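Lactococcus lactis MG1363 DpsA (PDB 1ZS3) belongs to the Dps family of oxidative-stress proteins, assembles into a twelve-subunit shell and probably binds DNA through its N-terminal helix. Local coordinates at residues F73-L78 against F142-G147. Sequence-based numbering, arbitrary orientation.
Sequences FKISDL and FALAAG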
loop_
_atom_site.group_PDB
_atom_site.type_symbol
_atom_site.label_atom_id
_atom_site.label_comp_id
_atom_site.label_asym_id
_atom_site.label_seq_id
_atom_site.Cartn_x
_atom_site.Cartn_y
_atom_site.Cartn_z
ATOM N N PHE A 73 18.435 19.056 7.826
ATOM C CA PHE A 73 19.249 17.856 7.576
ATOM C C PHE A 73 19.681 17.752 6.100
ATOM O O PHE A 73 20.750 17.251 5.793
ATOM C CB PHE A 73 18.503 16.574 7.966
ATOM C CG PHE A 73 18.413 16.333 9.454
ATOM C CD1 PHE A 73 17.201 16.516 10.129
ATOM C CD2 PHE A 73 19.525 15.927 10.182
ATOM C CE1 PHE A 73 17.115 16.303 11.482
ATOM C CE2 PHE A 73 19.445 15.735 11.570
ATOM C CZ PHE A 73 18.234 15.914 12.215
ATOM N N LYS A 74 18.871 18.266 5.188
ATOM C CA LYS A 74 19.135 18.005 3.792
ATOM C C LYS A 74 20.345 18.845 3.355
ATOM O O LYS A 74 21.227 18.364 2.643
ATOM C CB LYS A 74 17.896 18.264 2.934
ATOM C CG LYS A 74 17.985 17.721 1.536
ATOM C CD LYS A 74 17.242 18.621 0.510
ATOM C CE LYS A 74 16.535 17.786 -0.616
ATOM N NZ LYS A 74 16.409 18.568 -1.909
ATOM N N ILE A 75 20.333 20.109 3.760
ATOM C CA ILE A 75 21.358 21.074 3.423
ATOM C C ILE A 75 22.662 20.873 4.189
ATOM O O ILE A 75 23.743 21.105 3.639
ATOM C CB ILE A 75 20.791 22.473 3.594
ATOM C CG1 ILE A 75 19.557 22.613 2.694
ATOM C CG2 ILE A 75 21.801 23.543 3.157
ATOM C CD1 ILE A 75 19.054 23.975 2.656
ATOM N N SER A 76 22.535 20.431 5.435
ATOM C CA SER A 76 23.645 20.119 6.270
ATOM C C SER A 76 24.381 19.041 5.584
ATOM O O SER A 76 25.589 19.111 5.440
ATOM C CB SER A 76 23.238 19.701 7.683
ATOM O OG SER A 76 22.726 20.823 8.385
ATOM N N ASP A 77 23.648 18.016 5.185
ATOM C CA ASP A 77 24.242 16.867 4.496
ATOM C C ASP A 77 24.884 17.307 3.229
ATOM O O ASP A 77 25.938 16.773 2.886
ATOM C CB ASP A 77 23.208 15.806 4.179
ATOM C CG ASP A 77 22.956 14.929 5.327
ATOM O OD1 ASP A 77 21.882 14.337 5.437
ATOM O OD2 ASP A 77 23.793 14.763 6.212
ATOM N N LEU A 78 24.266 18.263 2.518
ATOM C CA LEU A 78 24.811 18.652 1.244
ATOM C C LEU A 78 26.148 19.346 1.509
ATOM O O LEU A 78 27.096 19.158 0.743
ATOM C CB LEU A 78 23.858 19.583 0.506
ATOM C CG LEU A 78 22.760 18.862 -0.273
ATOM C CD1 LEU A 78 21.730 19.844 -0.794
ATOM C CD2 LEU A 78 23.304 18.050 -1.447
ATOM N N PHE A 142 27.616 22.365 -6.996
ATOM C CA PHE A 142 26.360 22.331 -7.783
ATOM C C PHE A 142 25.151 21.669 -7.095
ATOM O O PHE A 142 24.028 22.130 -7.252
ATOM C CB PHE A 142 26.526 21.632 -9.114
ATOM C CG PHE A 142 27.787 21.938 -9.816
ATOM C CD1 PHE A 142 28.855 21.031 -9.772
ATOM C CD2 PHE A 142 27.910 23.072 -10.581
ATOM C CE1 PHE A 142 30.002 21.265 -10.462
ATOM C CE2 PHE A 142 29.073 23.309 -11.270
ATOM C CZ PHE A 142 30.111 22.396 -11.210
ATOM N N ALA A 143 25.372 20.544 -6.418
ATOM C CA ALA A 143 24.286 19.820 -5.737
ATOM C C ALA A 143 23.730 20.701 -4.639
ATOM O O ALA A 143 22.532 20.801 -4.477
ATOM C CB ALA A 143 24.755 18.484 -5.182
ATOM N N LEU A 144 24.600 21.339 -3.888
ATOM C CA LEU A 144 24.187 22.244 -2.836
ATOM C C LEU A 144 23.334 23.356 -3.419
ATOM O O LEU A 144 22.327 23.733 -2.870
ATOM C CB LEU A 144 25.406 22.854 -2.174
ATOM C CG LEU A 144 25.170 23.822 -1.012
ATOM C CD1 LEU A 144 24.593 23.113 0.159
ATOM C CD2 LEU A 144 26.467 24.488 -0.625
ATOM N N ALA A 145 23.765 23.894 -4.558
ATOM C CA ALA A 145 23.067 24.994 -5.159
ATOM C C ALA A 145 21.628 24.563 -5.420
ATOM O O ALA A 145 20.700 25.307 -5.106
ATOM C CB ALA A 145 23.766 25.451 -6.446
ATOM N N ALA A 146 21.439 23.358 -5.961
ATOM C CA ALA A 146 20.138 22.802 -6.277
ATOM C C ALA A 146 19.246 22.665 -5.029
ATOM O O ALA A 146 18.067 23.047 -5.061
ATOM C CB ALA A 146 20.302 21.470 -6.945
ATOM N N GLY A 147 19.796 22.102 -3.944
ATOM C CA GLY A 147 19.091 22.001 -2.671
ATOM C C GLY A 147 18.622 23.365 -2.172
ATOM O O GLY A 147 17.529 23.501 -1.677
#
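Leu78 meets Ala143, Leu144 and Gly147 together, and it has more surface buried by the contact, 74 Å², than any other residue of the two segments. The bond from its CA to its CB points toward helix 142-147, and its two methyls then divide the work. CD1 reaches the backbone, 3.9 Å from the CA of Gly147, while CD2 lies 4.0 Å from the CB of Ala143. With CG anti to its own carbonyl carbon (chi1 -84°) and so beside the backbone N, the fork spreads along the partner helix, CD1 toward Gly147 and CD2 toward Ala143. Leu144 answers from the other helix: its CG is anti to the backbone N (chi1 -179°), which brings CD1 within 3.6 Å of Leu78 CB. The same methyl touches Ile75, 4.1 Å from its CG2, the two side chains crossing at about a right angle. Gly147, without a side chain, meets Leu78 CD1 with its CA. Cutting Leu78 back to alanine removes both methyls and would probably open a gap over Ala143 and Gly147. Lys74 borders the patch, its NZ extending past Gly147 to a salt bridge with Glu150. The axes of segments 73-78 and 142-147 run nearly antiparallel (165°) and approach to 9.6 Å, as expected for neighbouring helices of the ferritin-like four-helix bundle of Dps proteins. Here helix 55-81 lies against the start of helix 142-165; Leu144 also packs on Leu31 of helix 27-51, and Ala145 turns to helix 111-138, while Ala143 meets Gly153 of a second subunit.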